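Local coordinates for RND efflux system, outer membrane lipoprotein, NodT family (Burkholderia mallei, PDB 6U94) that probably acts as the outer membrane channel component of an RND-type efflux system that exports small molecules from the cell, at residues 79-84 and 243-248; 84-89 and 167-172. All blocks are in the same frame, centred on the assembly; numbering follows the deposited sequence.

Interaction 1: residues 79-84 and 243-248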
loop_
_atom_site.group_PDB
_atom_site.type_symbol
_atom_site.label_atom_id
_atom_site.label_comp_id
_atom_site.label_asym_id
_atom_site.label_seq_id
_atom_site.Cartn_x
_atom_site.Cartn_y
_atom_site.Cartn_z
ATOM N N ILE A 79 3.315 -3.725 15.621
ATOM C CA ILE A 79 2.709 -3.334 14.354
ATOM C C ILE A 79 1.512 -2.428 14.600
ATOM O O ILE A 79 1.286 -1.455 13.871
ATOM C CB ILE A 79 2.322 -4.589 13.549
ATOM C CG1 ILE A 79 3.570 -5.397 13.198
ATOM C CG2 ILE A 79 1.554 -4.210 12.295
ATOM C CD1 ILE A 79 3.277 -6.823 12.779
ATOM N N ASP A 80 0.732 -2.726 15.640
ATOM C CA ASP A 80 -0.410 -1.883 15.976
ATOM C C ASP A 80 0.040 -0.490 16.396
ATOM O O ASP A 80 -0.556 0.513 15.984
ATOM C CB ASP A 80 -1.230 -2.539 17.086
ATOM C CG ASP A 80 -2.708 -2.582 16.769
ATOM O OD1 ASP A 80 -3.156 -3.575 16.155
ATOM O OD2 ASP A 80 -3.423 -1.626 17.137
ATOM N N GLU A 81 1.089 -0.406 17.220
ATOM C CA GLU A 81 1.574 0.896 17.665
ATOM C C GLU A 81 2.174 1.689 16.511
ATOM O O GLU A 81 1.959 2.903 16.408
ATOM C CB GLU A 81 2.603 0.723 18.782
ATOM C CG GLU A 81 3.263 2.024 19.218
ATOM C CD GLU A 81 4.341 1.815 20.266
ATOM O OE1 GLU A 81 4.570 0.653 20.673
ATOM O OE2 GLU A 81 4.962 2.816 20.685
ATOM N N ALA A 82 2.932 1.022 15.637
ATOM C CA ALA A 82 3.583 1.715 14.531
ATOM C C ALA A 82 2.556 2.288 13.563
ATOM O O ALA A 82 2.669 3.442 13.138
ATOM C CB ALA A 82 4.538 0.765 13.806
ATOM N N ARG A 83 1.545 1.492 13.207
ATOM C CA ARG A 83 0.509 1.969 12.297
ATOM C C ARG A 83 -0.210 3.186 12.866
ATOM O O ARG A 83 -0.528 4.129 12.132
ATOM C CB ARG A 83 -0.485 0.846 12.003
ATOM C CG ARG A 83 0.066 -0.240 11.097
ATOM C CD ARG A 83 -0.807 -1.481 11.120
ATOM N NE ARG A 83 -2.206 -1.179 10.835
ATOM C CZ ARG A 83 -2.705 -1.047 9.611
ATOM N NH1 ARG A 83 -1.915 -1.182 8.554
ATOM N NH2 ARG A 83 -3.993 -0.774 9.446
ATOM N N ALA A 84 -0.469 3.184 14.176
ATOM C CA ALA A 84 -1.111 4.334 14.801
ATOM C C ALA A 84 -0.212 5.563 14.770
ATOM O O ALA A 84 -0.711 6.694 14.768
ATOM C CB ALA A 84 -1.504 4.003 16.243
ATOM N N LEU A 243 9.158 3.185 12.347
ATOM C CA LEU A 243 10.184 2.293 11.818
ATOM C C LEU A 243 11.013 1.687 12.942
ATOM O O LEU A 243 11.359 0.500 12.898
ATOM C CB LEU A 243 11.074 3.049 10.833
ATOM C CG LEU A 243 11.923 2.214 9.875
ATOM C CD1 LEU A 243 11.055 1.213 9.132
ATOM C CD2 LEU A 243 12.650 3.117 8.893
ATOM N N ALA A 244 11.336 2.487 13.962
ATOM C CA ALA A 244 12.073 1.965 15.107
ATOM C C ALA A 244 11.252 0.930 15.865
ATOM O O ALA A 244 11.790 -0.085 16.318
ATOM C CB ALA A 244 12.486 3.109 16.033
ATOM N N VAL A 245 9.946 1.168 16.007
ATOM C CA VAL A 245 9.078 0.196 16.664
ATOM C C VAL A 245 9.022 -1.098 15.862
ATOM O O VAL A 245 9.056 -2.199 16.427
ATOM C CB VAL A 245 7.671 0.791 16.872
ATOM C CG1 VAL A 245 6.719 -0.265 17.421
ATOM C CG2 VAL A 245 7.732 1.991 17.800
ATOM N N LEU A 246 8.947 -0.984 14.534
ATOM C CA LEU A 246 8.760 -2.166 13.697
ATOM C C LEU A 246 9.988 -3.067 13.710
ATOM O O LEU A 246 9.859 -4.296 13.666
ATOM C CB LEU A 246 8.417 -1.750 12.269
ATOM C CG LEU A 246 6.977 -1.291 12.050
ATOM C CD1 LEU A 246 6.786 -0.794 10.626
ATOM C CD2 LEU A 246 6.010 -2.422 12.365
ATOM N N ILE A 247 11.188 -2.482 13.756
ATOM C CA ILE A 247 12.403 -3.289 13.803
ATOM C C ILE A 247 12.828 -3.624 15.226
ATOM O O ILE A 247 13.760 -4.422 15.410
ATOM C CB ILE A 247 13.569 -2.597 13.071
ATOM C CG1 ILE A 247 13.923 -1.277 13.754
ATOM C CG2 ILE A 247 13.218 -2.373 11.604
ATOM C CD1 ILE A 247 15.221 -0.674 13.266
ATOM N N GLY A 248 12.178 -3.050 16.235
ATOM C CA GLY A 248 12.470 -3.378 17.614
ATOM C C GLY A 248 13.729 -2.763 18.178
ATOM O O GLY A 248 14.188 -3.202 19.240
#

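Interaction 2: residues 84-89 and 167-172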
loop_
_atom_site.group_PDB
_atom_site.type_symbol
_atom_site.label_atom_id
_atom_site.label_comp_id
_atom_site.label_asym_id
_atom_site.label_seq_id
_atom_site.Cartn_x
_atom_site.Cartn_y
_atom_site.Cartn_z
ATOM N N ALA A 84 -0.469 3.184 14.176
ATOM C CA ALA A 84 -1.111 4.334 14.801
ATOM C C ALA A 84 -0.212 5.563 14.770
ATOM O O ALA A 84 -0.711 6.694 14.768
ATOM C CB ALA A 84 -1.504 4.003 16.243
ATOM N N LEU A 85 1.107 5.365 14.737
ATOM C CA LEU A 85 2.015 6.505 14.748
ATOM C C LEU A 85 2.019 7.236 13.412
ATOM O O LEU A 85 2.023 8.471 13.378
ATOM C CB LEU A 85 3.429 6.054 15.112
ATOM C CG LEU A 85 3.708 5.874 16.607
ATOM C CD1 LEU A 85 5.167 5.519 16.849
ATOM C CD2 LEU A 85 3.324 7.130 17.374
ATOM N N TYR A 86 2.011 6.499 12.298
ATOM C CA TYR A 86 2.258 7.108 10.999
ATOM C C TYR A 86 1.204 6.827 9.937
ATOM O O TYR A 86 1.270 7.447 8.873
ATOM C CB TYR A 86 3.622 6.655 10.452
ATOM C CG TYR A 86 3.538 5.420 9.585
ATOM C CD1 TYR A 86 3.371 4.161 10.150
ATOM C CD2 TYR A 86 3.619 5.512 8.200
ATOM C CE1 TYR A 86 3.288 3.028 9.359
ATOM C CE2 TYR A 86 3.535 4.388 7.401
ATOM C CZ TYR A 86 3.371 3.147 7.986
ATOM O OH TYR A 86 3.289 2.019 7.199
ATOM N N ARG A 87 0.249 5.928 10.169
ATOM C CA ARG A 87 -0.589 5.488 9.061
ATOM C C ARG A 87 -2.083 5.676 9.304
ATOM O O ARG A 87 -2.789 6.179 8.425
ATOM C CB ARG A 87 -0.301 4.020 8.741
ATOM C CG ARG A 87 -0.862 3.572 7.402
ATOM C CD ARG A 87 -0.265 2.246 6.976
ATOM N NE ARG A 87 -0.686 1.862 5.632
ATOM C CZ ARG A 87 -0.390 0.699 5.060
ATOM N NH1 ARG A 87 0.331 -0.205 5.716
ATOM N NH2 ARG A 87 -0.816 0.437 3.831
ATOM N N ILE A 88 -2.575 5.271 10.479
ATOM C CA ILE A 88 -4.019 5.250 10.715
ATOM C C ILE A 88 -4.609 6.649 10.580
ATOM O O ILE A 88 -5.655 6.841 9.948
ATOM C CB ILE A 88 -4.334 4.641 12.093
ATOM C CG1 ILE A 88 -3.652 3.282 12.249
ATOM C CG2 ILE A 88 -5.837 4.496 12.276
ATOM C CD1 ILE A 88 -4.118 2.255 11.251
ATOM N N GLN A 89 -3.949 7.646 11.168
ATOM C CA GLN A 89 -4.484 9.000 11.162
ATOM C C GLN A 89 -4.180 9.767 9.880
ATOM O O GLN A 89 -4.800 10.810 9.647
ATOM C CB GLN A 89 -3.956 9.784 12.366
ATOM C CG GLN A 89 -4.546 9.348 13.703
ATOM C CD GLN A 89 -6.023 9.692 13.856
ATOM O OE1 GLN A 89 -6.667 10.178 12.925
ATOM N NE2 GLN A 89 -6.564 9.443 15.042
ATOM N N VAL A 167 6.645 -7.825 7.612
ATOM C CA VAL A 167 7.465 -7.542 6.435
ATOM C C VAL A 167 6.874 -6.383 5.647
ATOM O O VAL A 167 7.582 -5.454 5.243
ATOM C CB VAL A 167 7.604 -8.802 5.561
ATOM C CG1 VAL A 167 8.118 -8.444 4.174
ATOM C CG2 VAL A 167 8.525 -9.815 6.228
ATOM N N ALA A 168 5.559 -6.417 5.428
ATOM C CA ALA A 168 4.913 -5.389 4.623
ATOM C C ALA A 168 4.902 -4.044 5.338
ATOM O O ALA A 168 5.109 -3.000 4.709
ATOM C CB ALA A 168 3.494 -5.820 4.275
ATOM N N GLU A 169 4.659 -4.047 6.651
ATOM C CA GLU A 169 4.574 -2.788 7.380
ATOM C C GLU A 169 5.931 -2.103 7.476
ATOM O O GLU A 169 6.002 -0.869 7.474
ATOM C CB GLU A 169 3.994 -3.021 8.774
ATOM C CG GLU A 169 3.349 -1.784 9.378
ATOM C CD GLU A 169 2.145 -1.307 8.581
ATOM O OE1 GLU A 169 1.207 -2.105 8.374
ATOM O OE2 GLU A 169 2.137 -0.134 8.156
ATOM N N VAL A 170 7.015 -2.878 7.559
ATOM C CA VAL A 170 8.350 -2.286 7.522
ATOM C C VAL A 170 8.602 -1.636 6.168
ATOM O O VAL A 170 9.172 -0.540 6.084
ATOM C CB VAL A 170 9.417 -3.348 7.845
ATOM C CG1 VAL A 170 10.812 -2.794 7.599
ATOM C CG2 VAL A 170 9.277 -3.824 9.286
ATOM N N ALA A 171 8.174 -2.294 5.088
ATOM C CA ALA A 171 8.407 -1.760 3.749
ATOM C C ALA A 171 7.593 -0.493 3.514
ATOM O O ALA A 171 8.115 0.505 3.005
ATOM C CB ALA A 171 8.074 -2.816 2.694
ATOM N N ASN A 172 6.310 -0.515 3.880
ATOM C CA ASN A 172 5.473 0.660 3.661
ATOM C C ASN A 172 5.919 1.837 4.517
ATOM O O ASN A 172 5.724 2.993 4.125
ATOM C CB ASN A 172 4.009 0.331 3.944
ATOM C CG ASN A 172 3.072 1.458 3.545
ATOM O OD1 ASN A 172 2.786 1.649 2.362
ATOM N ND2 ASN A 172 2.586 2.206 4.528
#

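Interaction 1: residues 79-84 and 243-248
A82 and L246 meet at the centre of an antiparallel helix pair in this member of the outer membrane factor family. The axes of 79-84, on helix 72-86, and 243-247, the last turn of helix 211-247, run antiparallel at 169° and approach to 8.6 Å. So small a separation fits the presence of an alanine, which puts only a methyl between the backbones at this point.

Apolar contacts make the inner part of the interface. A82 CB lies 3.6 Å from L246 CG and 3.8 Å from L246 CD2, touching the leucine at its branch point. With CG anti to its carbonyl carbon (chi1 -77°), L246 swings its branched end across to A82. L246 CD2 also reaches I79 CG1 at 3.9 Å. The isoleucine touches through the start of its longer branch, although its CB is directed away from the second helix, and the two side chains cross at about a right angle. L166 and V170 of helix 156-203 close over I79 and L246, respectively, making this the buried side of the pair.

At the solvent side the contact is of van der Waals type and mixed in polarity. The extended chain of E81 sets its carboxylate across V245, with E81 OE1 4.0 Å from V245 CG1 and OE2 near the other methyl, CG2. V245 CG1 also faces A82 CB at 4.3 Å, joining this outer part to the A82-L246 contact.

No hydrogen bond links the two segments; the polar groups at the helix end turn to other partners. G248 leaves the helix with positive phi, and R70, between helices 56-67 and 72-86, hydrogen-bonds through NH1 to V245 O and through NH2 to L246 O.

Interaction 2: residues 84-89 and 167-172
Y86 OH stands between E169 and N172, giving a hydrogen bond to E169 OE2 at 2.6 Å and accepting one from N172 ND2 at 2.8 Å. The second bond is nearly straight, at 169°, and the hydroxyl oxygen lies in the asparagine's amide plane; the first meets OE2 nearly along its C-O axis. Both partners sit at the edge of the phenol ring.

E169 OE2 also accepts from R87 NH1, at 3.0 Å, in a salt bridge made on the syn side but tilted out of the carboxylate plane. The other oxygen, OE1, is paired with R83 NH1. A carboxylate held by two arginines and a tyrosine would be expected to stay ionised despite its burial. A bend at chi2 (63°) carries this carboxylate from helix 156-203 to the donors.

The polar cluster fastens the C-terminal end of helix 72-86, where R87 is the first residue to leave helical geometry, to helix 156-203, one of the long helices of this outer membrane factor, a family whose members build an alpha-helical periplasmic tunnel.

Beyond the bonds, flat groups are layered. The N172 amide stacks on the R87 guanidinium with planes 21° apart, N172 ND2 riding 3.3 Å above the guanidinium plane and over its centre. R87 NE and N172 ND2 are both donors, so their closeness is stacking and not a bond. N172 OD1 is hydrogen-bonded to T446 OG1 of helix 421-454, which helps fix the amide's rotation. R87 CB covers one face of the Y86 ring, 3.7 Å above its plane and over its centre; from CG to NE the chain is extended, carrying the guanidinium on to E169 and N172. Y86 also packs against D239 and A242 of helix 211-247.

After helix 56-67 the chain forms helix 72-86, which supplies one side of interaction 1 and, with the residues just after it, of interaction 2. Helix 156-203 returns to the C-terminal end of helix 72-86 and closes the smaller loop at interaction 2, spanning 77 residues between the segments. Helix 211-247, which follows 156-203 in the chain, then comes back to pack against 79-84 and closes the larger loop of interaction 1. Interaction 2 is therefore nested inside interaction 1, and the two share A84. They touch directly: R83 O probably accepts a hydrogen bond from I88 N at 2.9 Å, while L246 packs on the backbone of E169 and V170. Three helices are thus tied into one bundle.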